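Local coordinates for protein 361aa long hypothetical D-aminopeptidase (Pyrococcus horikoshii, PDB 2DRH) that probably acts as an aminopeptidase of the S58 (DmpA-type) family, although its function has not been established, at residues N119-V124 / K291-E296; S326-R331 / L344-L349. One frame throughout, in Å; residues are numbered along the deposited sequence.

Interaction 1: N119-V124 / K291-E296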
ATOM      1  N   ASN A 119       0.933 -30.586  12.741  1.00 30.30           N
ATOM      2  CA  ASN A 119       2.254 -30.032  13.036  1.00 28.49           C
ATOM      3  C   ASN A 119       2.433 -29.817  14.534  1.00 29.46           C
ATOM      4  O   ASN A 119       1.997 -28.801  15.078  1.00 30.47           O
ATOM      5  CB  ASN A 119       2.420 -28.694  12.315  1.00 28.33           C
ATOM      6  CG  ASN A 119       2.186 -28.799  10.823  1.00 25.48           C
ATOM      7  OD1 ASN A 119       3.096 -29.104  10.064  1.00 27.10           O
ATOM      8  ND2 ASN A 119       0.957 -28.549  10.398  1.00 27.23           N
ATOM      9  N   GLU A 120       3.090 -30.764  15.197  1.00 29.16           N
ATOM     10  CA  GLU A 120       3.312 -30.678  16.636  1.00 29.50           C
ATOM     11  C   GLU A 120       4.486 -29.791  17.030  1.00 30.14           C
ATOM     12  O   GLU A 120       4.709 -29.552  18.219  1.00 29.05           O
ATOM     13  CB  GLU A 120       3.541 -32.072  17.219  1.00 33.18           C
ATOM     14  CG  GLU A 120       2.346 -32.991  17.148  1.00 35.15           C
ATOM     15  CD  GLU A 120       2.706 -34.408  17.531  1.00 38.75           C
ATOM     16  OE1 GLU A 120       3.599 -34.984  16.867  1.00 39.21           O
ATOM     17  OE2 GLU A 120       2.104 -34.942  18.490  1.00 38.52           O
ATOM     18  N   ASP A 121       5.243 -29.315  16.046  1.00 28.49           N
ATOM     19  CA  ASP A 121       6.384 -28.461  16.338  1.00 28.92           C
ATOM     20  C   ASP A 121       5.979 -26.991  16.469  1.00 27.33           C
ATOM     21  O   ASP A 121       6.726 -26.178  17.005  1.00 26.47           O
ATOM     22  CB  ASP A 121       7.468 -28.640  15.266  1.00 28.41           C
ATOM     23  CG  ASP A 121       6.933 -28.498  13.858  1.00 29.21           C
ATOM     24  OD1 ASP A 121       5.787 -28.917  13.604  1.00 30.75           O
ATOM     25  OD2 ASP A 121       7.668 -27.984  12.989  1.00 30.63           O
ATOM     26  N   ILE A 122       4.788 -26.659  15.990  1.00 28.09           N
ATOM     27  CA  ILE A 122       4.292 -25.288  16.074  1.00 27.88           C
ATOM     28  C   ILE A 122       4.073 -24.914  17.542  1.00 26.93           C
ATOM     29  O   ILE A 122       3.426 -25.648  18.281  1.00 28.01           O
ATOM     30  CB  ILE A 122       2.962 -25.138  15.296  1.00 26.37           C
ATOM     31  CG1 ILE A 122       3.223 -25.313  13.796  1.00 25.88           C
ATOM     32  CG2 ILE A 122       2.323 -23.783  15.585  1.00 25.93           C
ATOM     33  CD1 ILE A 122       1.982 -25.162  12.919  1.00 22.24           C
ATOM     34  N   GLY A 123       4.633 -23.785  17.963  1.00 27.94           N
ATOM     35  CA  GLY A 123       4.471 -23.343  19.339  1.00 27.39           C
ATOM     36  C   GLY A 123       5.455 -23.960  20.323  1.00 28.44           C
ATOM     37  O   GLY A 123       5.408 -23.668  21.522  1.00 27.62           O
ATOM     38  N   VAL A 124       6.353 -24.807  19.824  1.00 26.49           N
ATOM     39  CA  VAL A 124       7.338 -25.465  20.677  1.00 26.34           C
ATOM     40  C   VAL A 124       8.771 -25.293  20.154  1.00 27.06           C
ATOM     41  O   VAL A 124       9.596 -24.646  20.795  1.00 27.73           O
ATOM     42  CB  VAL A 124       7.034 -26.981  20.807  1.00 24.59           C
ATOM     43  CG1 VAL A 124       7.881 -27.598  21.909  1.00 23.59           C
ATOM     44  CG2 VAL A 124       5.568 -27.192  21.084  1.00 24.40           C
ATOM     45  N   LYS A 291       9.756 -24.516   1.470  1.00 31.07           N
ATOM     46  CA  LYS A 291       9.912 -25.346   2.661  1.00 30.03           C
ATOM     47  C   LYS A 291      10.102 -24.482   3.903  1.00 28.57           C
ATOM     48  O   LYS A 291      11.009 -23.659   3.966  1.00 27.92           O
ATOM     49  CB  LYS A 291      11.105 -26.298   2.510  1.00 30.73           C
ATOM     50  CG  LYS A 291      10.974 -27.301   1.370  1.00 33.34           C
ATOM     51  CD  LYS A 291      12.077 -28.352   1.438  1.00 36.03           C
ATOM     52  CE  LYS A 291      11.951 -29.362   0.304  1.00 37.39           C
ATOM     53  NZ  LYS A 291      12.966 -30.440   0.413  1.00 38.79           N
ATOM     54  N   HIS A 292       9.237 -24.695   4.889  1.00 28.16           N
ATOM     55  CA  HIS A 292       9.255 -23.956   6.150  1.00 28.01           C
ATOM     56  C   HIS A 292      10.646 -23.792   6.762  1.00 27.60           C
ATOM     57  O   HIS A 292      11.006 -22.712   7.236  1.00 25.26           O
ATOM     58  CB  HIS A 292       8.350 -24.663   7.165  1.00 26.29           C
ATOM     59  CG  HIS A 292       8.162 -23.908   8.443  1.00 27.05           C
ATOM     60  ND1 HIS A 292       7.394 -22.767   8.528  1.00 25.78           N
ATOM     61  CD2 HIS A 292       8.650 -24.126   9.690  1.00 27.15           C
ATOM     62  CE1 HIS A 292       7.416 -22.315   9.770  1.00 27.42           C
ATOM     63  NE2 HIS A 292       8.170 -23.121  10.496  1.00 27.64           N
ATOM     64  N   TYR A 293      11.427 -24.866   6.749  1.00 26.51           N
ATOM     65  CA  TYR A 293      12.752 -24.835   7.350  1.00 26.62           C
ATOM     66  C   TYR A 293      13.921 -24.554   6.412  1.00 25.96           C
ATOM     67  O   TYR A 293      15.063 -24.701   6.805  1.00 26.74           O
ATOM     68  CB  TYR A 293      12.990 -26.150   8.091  1.00 26.69           C
ATOM     69  CG  TYR A 293      12.145 -26.321   9.338  1.00 26.81           C
ATOM     70  CD1 TYR A 293      12.440 -25.615  10.510  1.00 25.33           C
ATOM     71  CD2 TYR A 293      11.065 -27.207   9.355  1.00 26.82           C
ATOM     72  CE1 TYR A 293      11.685 -25.789  11.667  1.00 24.67           C
ATOM     73  CE2 TYR A 293      10.301 -27.391  10.511  1.00 26.99           C
ATOM     74  CZ  TYR A 293      10.619 -26.681  11.662  1.00 26.82           C
ATOM     75  OH  TYR A 293       9.883 -26.875  12.809  1.00 23.81           O
ATOM     76  N   GLU A 294      13.646 -24.137   5.184  1.00 28.52           N
ATOM     77  CA  GLU A 294      14.717 -23.858   4.229  1.00 30.90           C
ATOM     78  C   GLU A 294      15.764 -22.869   4.768  1.00 32.91           C
ATOM     79  O   GLU A 294      15.431 -21.889   5.443  1.00 33.04           O
ATOM     80  CB  GLU A 294      14.121 -23.322   2.924  1.00 30.39           C
ATOM     81  CG  GLU A 294      15.128 -23.180   1.786  1.00 32.84           C
ATOM     82  CD  GLU A 294      15.730 -24.510   1.364  1.00 33.27           C
ATOM     83  OE1 GLU A 294      14.962 -25.437   1.037  1.00 34.21           O
ATOM     84  OE2 GLU A 294      16.972 -24.631   1.354  1.00 35.08           O
ATOM     85  N   LYS A 295      17.031 -23.134   4.468  1.00 33.19           N
ATOM     86  CA  LYS A 295      18.115 -22.263   4.913  1.00 34.55           C
ATOM     87  C   LYS A 295      19.086 -21.925   3.790  1.00 34.07           C
ATOM     88  O   LYS A 295      19.858 -20.974   3.894  1.00 34.02           O
ATOM     89  CB  LYS A 295      18.902 -22.913   6.053  1.00 36.37           C
ATOM     90  CG  LYS A 295      18.094 -23.222   7.300  1.00 39.36           C
ATOM     91  CD  LYS A 295      19.011 -23.352   8.510  1.00 40.98           C
ATOM     92  CE  LYS A 295      19.645 -22.004   8.848  1.00 43.73           C
ATOM     93  NZ  LYS A 295      20.649 -22.064   9.956  1.00 45.86           N
ATOM     94  N   GLU A 296      19.054 -22.712   2.722  1.00 34.28           N
ATOM     95  CA  GLU A 296      19.949 -22.487   1.596  1.00 34.34           C
ATOM     96  C   GLU A 296      19.293 -21.602   0.554  1.00 32.90           C
ATOM     97  O   GLU A 296      18.068 -21.553   0.457  1.00 33.46           O
ATOM     98  CB  GLU A 296      20.328 -23.816   0.938  1.00 35.56           C
ATOM     99  CG  GLU A 296      20.996 -24.819   1.854  1.00 39.40           C
ATOM    100  CD  GLU A 296      21.364 -26.101   1.124  1.00 42.55           C
ATOM    101  OE1 GLU A 296      22.195 -26.038   0.193  1.00 43.80           O
ATOM    102  OE2 GLU A 296      20.817 -27.170   1.475  1.00 44.53           O
TER

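Interaction 2: S326-R331 / L344-L349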
ATOM      1  N   SER A 326     -21.933 -19.236 -10.344  1.00 23.01           N
ATOM      2  CA  SER A 326     -22.423 -19.261  -8.966  1.00 23.58           C
ATOM      3  C   SER A 326     -23.924 -18.995  -8.975  1.00 23.81           C
ATOM      4  O   SER A 326     -24.645 -19.438  -8.082  1.00 26.72           O
ATOM      5  CB  SER A 326     -21.714 -18.205  -8.098  1.00 24.01           C
ATOM      6  OG  SER A 326     -22.202 -16.900  -8.365  1.00 24.23           O
ATOM      7  N   LEU A 327     -24.393 -18.274  -9.987  1.00 23.05           N
ATOM      8  CA  LEU A 327     -25.818 -17.975 -10.111  1.00 24.38           C
ATOM      9  C   LEU A 327     -26.527 -19.150 -10.799  1.00 24.73           C
ATOM     10  O   LEU A 327     -27.578 -19.603 -10.348  1.00 25.38           O
ATOM     11  CB  LEU A 327     -26.022 -16.691 -10.922  1.00 22.34           C
ATOM     12  CG  LEU A 327     -25.384 -15.417 -10.354  1.00 23.21           C
ATOM     13  CD1 LEU A 327     -25.551 -14.274 -11.349  1.00 22.11           C
ATOM     14  CD2 LEU A 327     -26.026 -15.059  -9.023  1.00 22.96           C
ATOM     15  N   LEU A 328     -25.932 -19.643 -11.882  1.00 24.31           N
ATOM     16  CA  LEU A 328     -26.484 -20.770 -12.631  1.00 25.84           C
ATOM     17  C   LEU A 328     -26.567 -22.051 -11.798  1.00 25.47           C
ATOM     18  O   LEU A 328     -27.446 -22.885 -12.021  1.00 26.30           O
ATOM     19  CB  LEU A 328     -25.632 -21.039 -13.877  1.00 25.77           C
ATOM     20  CG  LEU A 328     -25.723 -20.038 -15.033  1.00 27.59           C
ATOM     21  CD1 LEU A 328     -24.651 -20.320 -16.081  1.00 26.50           C
ATOM     22  CD2 LEU A 328     -27.103 -20.128 -15.644  1.00 30.62           C
ATOM     23  N   GLU A 329     -25.661 -22.198 -10.836  1.00 26.32           N
ATOM     24  CA  GLU A 329     -25.625 -23.390  -9.993  1.00 26.19           C
ATOM     25  C   GLU A 329     -26.453 -23.271  -8.717  1.00 27.28           C
ATOM     26  O   GLU A 329     -26.748 -24.277  -8.075  1.00 26.20           O
ATOM     27  CB  GLU A 329     -24.178 -23.724  -9.628  1.00 27.40           C
ATOM     28  CG  GLU A 329     -23.291 -24.110 -10.808  1.00 29.68           C
ATOM     29  CD  GLU A 329     -23.384 -25.583 -11.152  1.00 32.55           C
ATOM     30  OE1 GLU A 329     -24.497 -26.067 -11.453  1.00 33.78           O
ATOM     31  OE2 GLU A 329     -22.335 -26.259 -11.121  1.00 34.27           O
ATOM     32  N   ALA A 330     -26.830 -22.050  -8.348  1.00 28.09           N
ATOM     33  CA  ALA A 330     -27.622 -21.833  -7.137  1.00 28.53           C
ATOM     34  C   ALA A 330     -29.092 -22.239  -7.286  1.00 30.46           C
ATOM     35  O   ALA A 330     -29.715 -22.025  -8.332  1.00 30.80           O
ATOM     36  CB  ALA A 330     -27.533 -20.374  -6.709  1.00 28.31           C
ATOM     37  N   ARG A 331     -29.642 -22.829  -6.229  1.00 31.34           N
ATOM     38  CA  ARG A 331     -31.037 -23.251  -6.224  1.00 31.92           C
ATOM     39  C   ARG A 331     -31.809 -22.314  -5.300  1.00 30.78           C
ATOM     40  O   ARG A 331     -31.277 -21.879  -4.287  1.00 31.06           O
ATOM     41  CB  ARG A 331     -31.148 -24.689  -5.713  1.00 33.27           C
ATOM     42  CG  ARG A 331     -30.784 -24.848  -4.247  1.00 37.72           C
ATOM     43  CD  ARG A 331     -30.808 -26.308  -3.823  1.00 41.48           C
ATOM     44  NE  ARG A 331     -30.546 -26.471  -2.395  1.00 44.32           N
ATOM     45  CZ  ARG A 331     -31.366 -26.067  -1.427  1.00 47.07           C
ATOM     46  NH1 ARG A 331     -32.515 -25.470  -1.724  1.00 47.77           N
ATOM     47  NH2 ARG A 331     -31.038 -26.259  -0.156  1.00 47.68           N
ATOM     48  N   LEU A 344     -31.429 -17.823 -10.507  1.00 27.58           N
ATOM     49  CA  LEU A 344     -31.541 -17.168 -11.804  1.00 27.04           C
ATOM     50  C   LEU A 344     -32.240 -18.111 -12.788  1.00 26.42           C
ATOM     51  O   LEU A 344     -31.758 -19.212 -13.045  1.00 29.24           O
ATOM     52  CB  LEU A 344     -30.142 -16.830 -12.319  1.00 27.03           C
ATOM     53  CG  LEU A 344     -29.996 -16.054 -13.626  1.00 25.58           C
ATOM     54  CD1 LEU A 344     -30.482 -14.618 -13.438  1.00 24.20           C
ATOM     55  CD2 LEU A 344     -28.531 -16.074 -14.042  1.00 25.89           C
ATOM     56  N   PRO A 345     -33.389 -17.694 -13.348  1.00 26.43           N
ATOM     57  CA  PRO A 345     -34.132 -18.526 -14.306  1.00 24.88           C
ATOM     58  C   PRO A 345     -33.348 -18.787 -15.597  1.00 24.53           C
ATOM     59  O   PRO A 345     -33.277 -17.930 -16.477  1.00 21.32           O
ATOM     60  CB  PRO A 345     -35.406 -17.717 -14.542  1.00 24.22           C
ATOM     61  CG  PRO A 345     -34.947 -16.302 -14.341  1.00 24.67           C
ATOM     62  CD  PRO A 345     -34.100 -16.428 -13.100  1.00 26.45           C
ATOM     63  N   LYS A 346     -32.789 -19.991 -15.709  1.00 25.67           N
ATOM     64  CA  LYS A 346     -31.970 -20.375 -16.859  1.00 27.34           C
ATOM     65  C   LYS A 346     -32.633 -20.381 -18.237  1.00 29.02           C
ATOM     66  O   LYS A 346     -31.997 -20.014 -19.226  1.00 28.96           O
ATOM     67  CB  LYS A 346     -31.306 -21.727 -16.570  1.00 27.92           C
ATOM     68  CG  LYS A 346     -30.278 -21.642 -15.440  1.00 29.04           C
ATOM     69  CD  LYS A 346     -29.672 -22.998 -15.070  1.00 31.32           C
ATOM     70  CE  LYS A 346     -30.658 -23.873 -14.310  1.00 33.90           C
ATOM     71  NZ  LYS A 346     -31.121 -23.248 -13.032  1.00 34.22           N
ATOM     72  N   GLU A 347     -33.897 -20.793 -18.320  1.00 31.00           N
ATOM     73  CA  GLU A 347     -34.597 -20.801 -19.604  1.00 32.03           C
ATOM     74  C   GLU A 347     -34.908 -19.362 -20.001  1.00 31.55           C
ATOM     75  O   GLU A 347     -34.933 -19.018 -21.178  1.00 30.41           O
ATOM     76  CB  GLU A 347     -35.895 -21.604 -19.517  1.00 33.01           C
ATOM     77  CG  GLU A 347     -35.689 -23.100 -19.387  1.00 38.62           C
ATOM     78  CD  GLU A 347     -34.837 -23.672 -20.506  1.00 41.20           C
ATOM     79  OE1 GLU A 347     -35.091 -23.340 -21.685  1.00 43.18           O
ATOM     80  OE2 GLU A 347     -33.916 -24.463 -20.208  1.00 43.93           O
ATOM     81  N   GLU A 348     -35.149 -18.527 -18.999  1.00 32.67           N
ATOM     82  CA  GLU A 348     -35.436 -17.119 -19.222  1.00 32.25           C
ATOM     83  C   GLU A 348     -34.130 -16.512 -19.733  1.00 32.59           C
ATOM     84  O   GLU A 348     -34.111 -15.743 -20.699  1.00 32.10           O
ATOM     85  CB  GLU A 348     -35.833 -16.470 -17.898  1.00 32.16           C
ATOM     86  CG  GLU A 348     -36.584 -15.170 -18.026  1.00 33.86           C
ATOM     87  CD  GLU A 348     -37.956 -15.360 -18.622  1.00 34.36           C
ATOM     88  OE1 GLU A 348     -38.687 -16.258 -18.151  1.00 35.22           O
ATOM     89  OE2 GLU A 348     -38.308 -14.610 -19.555  1.00 36.62           O
ATOM     90  N   LEU A 349     -33.037 -16.883 -19.075  1.00 31.95           N
ATOM     91  CA  LEU A 349     -31.710 -16.402 -19.435  1.00 32.46           C
ATOM     92  C   LEU A 349     -31.376 -16.732 -20.888  1.00 32.96           C
ATOM     93  O   LEU A 349     -30.767 -15.919 -21.582  1.00 33.39           O
ATOM     94  CB  LEU A 349     -30.661 -17.016 -18.502  1.00 30.89           C
ATOM     95  CG  LEU A 349     -29.185 -16.820 -18.846  1.00 31.02           C
ATOM     96  CD1 LEU A 349     -28.865 -15.343 -18.960  1.00 30.54           C
ATOM     97  CD2 LEU A 349     -28.331 -17.476 -17.781  1.00 30.15           C
TER
HETATM   98  O   HOH W   1     -29.050 -17.728  -9.161  1.00 23.56           O
HETATM   99  O   HOH W   2     -30.071 -20.615 -11.921  1.00 36.01           O

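Interaction 1: N119-V124 / K291-E296
Tyr293 OH donates a very short hydrogen bond, 2.5 Å, to Asp121 OD2, and this phenol-carboxylate pair carries the whole contact. The two side chains come from opposite directions, and OD2 arrives at the rim of the ring, near its plane, with carboxylate and ring planes 34° apart. The CB of Asp121 already faces the tyrosine, and CG, set between the backbone N and the carbonyl carbon (chi1 51°), puts OD2 at the hydroxyl. The other oxygen, OD1, forms a salt bridge with Lys64, so each carboxylate oxygen has a partner, and the lysine would probably help keep the aspartate charged.

Lys291 to Glu294 form a type I beta turn at the end of strand 288-291, closed by the bond from Glu294 N to Lys291 O, 2.9 Å. Tyrosine suits its place there because its long, rigid ring reaches the loop after helix 104-118 and ends in a donor. Within the turn, His292 CD2 lies 3.7 Å above the Tyr293 ring plane, over the ring centre. The imidazole is itself held through ND1 by Lys66 and through NE2 by Thr126. On the aspartate side, Arg145 of the second subunit takes the carbonyls of Asn119 and Ile122.

Interaction 2: S326-R331 / L344-L349
Leu328 CD2 is where the packing is tightest, touching Lys346 CG at 3.5 Å and Leu349 CD2 at 3.6 Å. The leucine side chains cross at about a right angle. Although the CB of Leu328 points away from 344-349, CG lies beside the backbone N (chi1 -72°) and CD1 runs on anti to CA, so that the other branch, CD2, turns back toward that segment. Leucine suits the place, being branched at its end and wholly apolar. A looser touch, 4.1 Å from Leu327 CB to Leu344 CD2, joins the C-terminal part of helix 309-328 to the residues leading into helix 346-355, where Pro345 is the N-cap residue.

The looser, polar side relies on water. One water gives a proton to Leu327 O and accepts from Leu344 N, each at 2.7 Å. A second lies near Leu327 O and Leu344 O and accepts from Lys346 NZ at 3.0 Å. Lysine fits this border because its methylenes pack on Leu328 while bends at chi3 and chi4 (-73° and -60°) carry the ammonium back to the water. Replacing Lys346 by alanine removes both, and would probably leave Leu328 CD2 less covered and the second water without its charged donor. With no direct hydrogen bond across it, the junction rests on apolar packing, while backbone groups of Leu327 and Leu344 are joined through water.

In the fold
Both segments of interaction 1 come earlier in the chain than those of interaction 2, and the two contacts lie on opposite sides of the chain's centre, 46 Å apart between centres and about 31 Å between nearest atoms. They do not touch and use different elements: in interaction 1 a loop after helix 104-118 meets the turn that follows strand 288-291 of the large mixed sheet, whereas interaction 2 joins helix 309-328 to helix 346-355 near the C-terminal end. The segments are 167 residues apart at their closest ends in interaction 1 and 13 in interaction 2. Two other subunits reach the segments of interaction 1, placing it among assembly contacts; no other chain of the tetramer touches those of interaction 2, which is packing within one subunit.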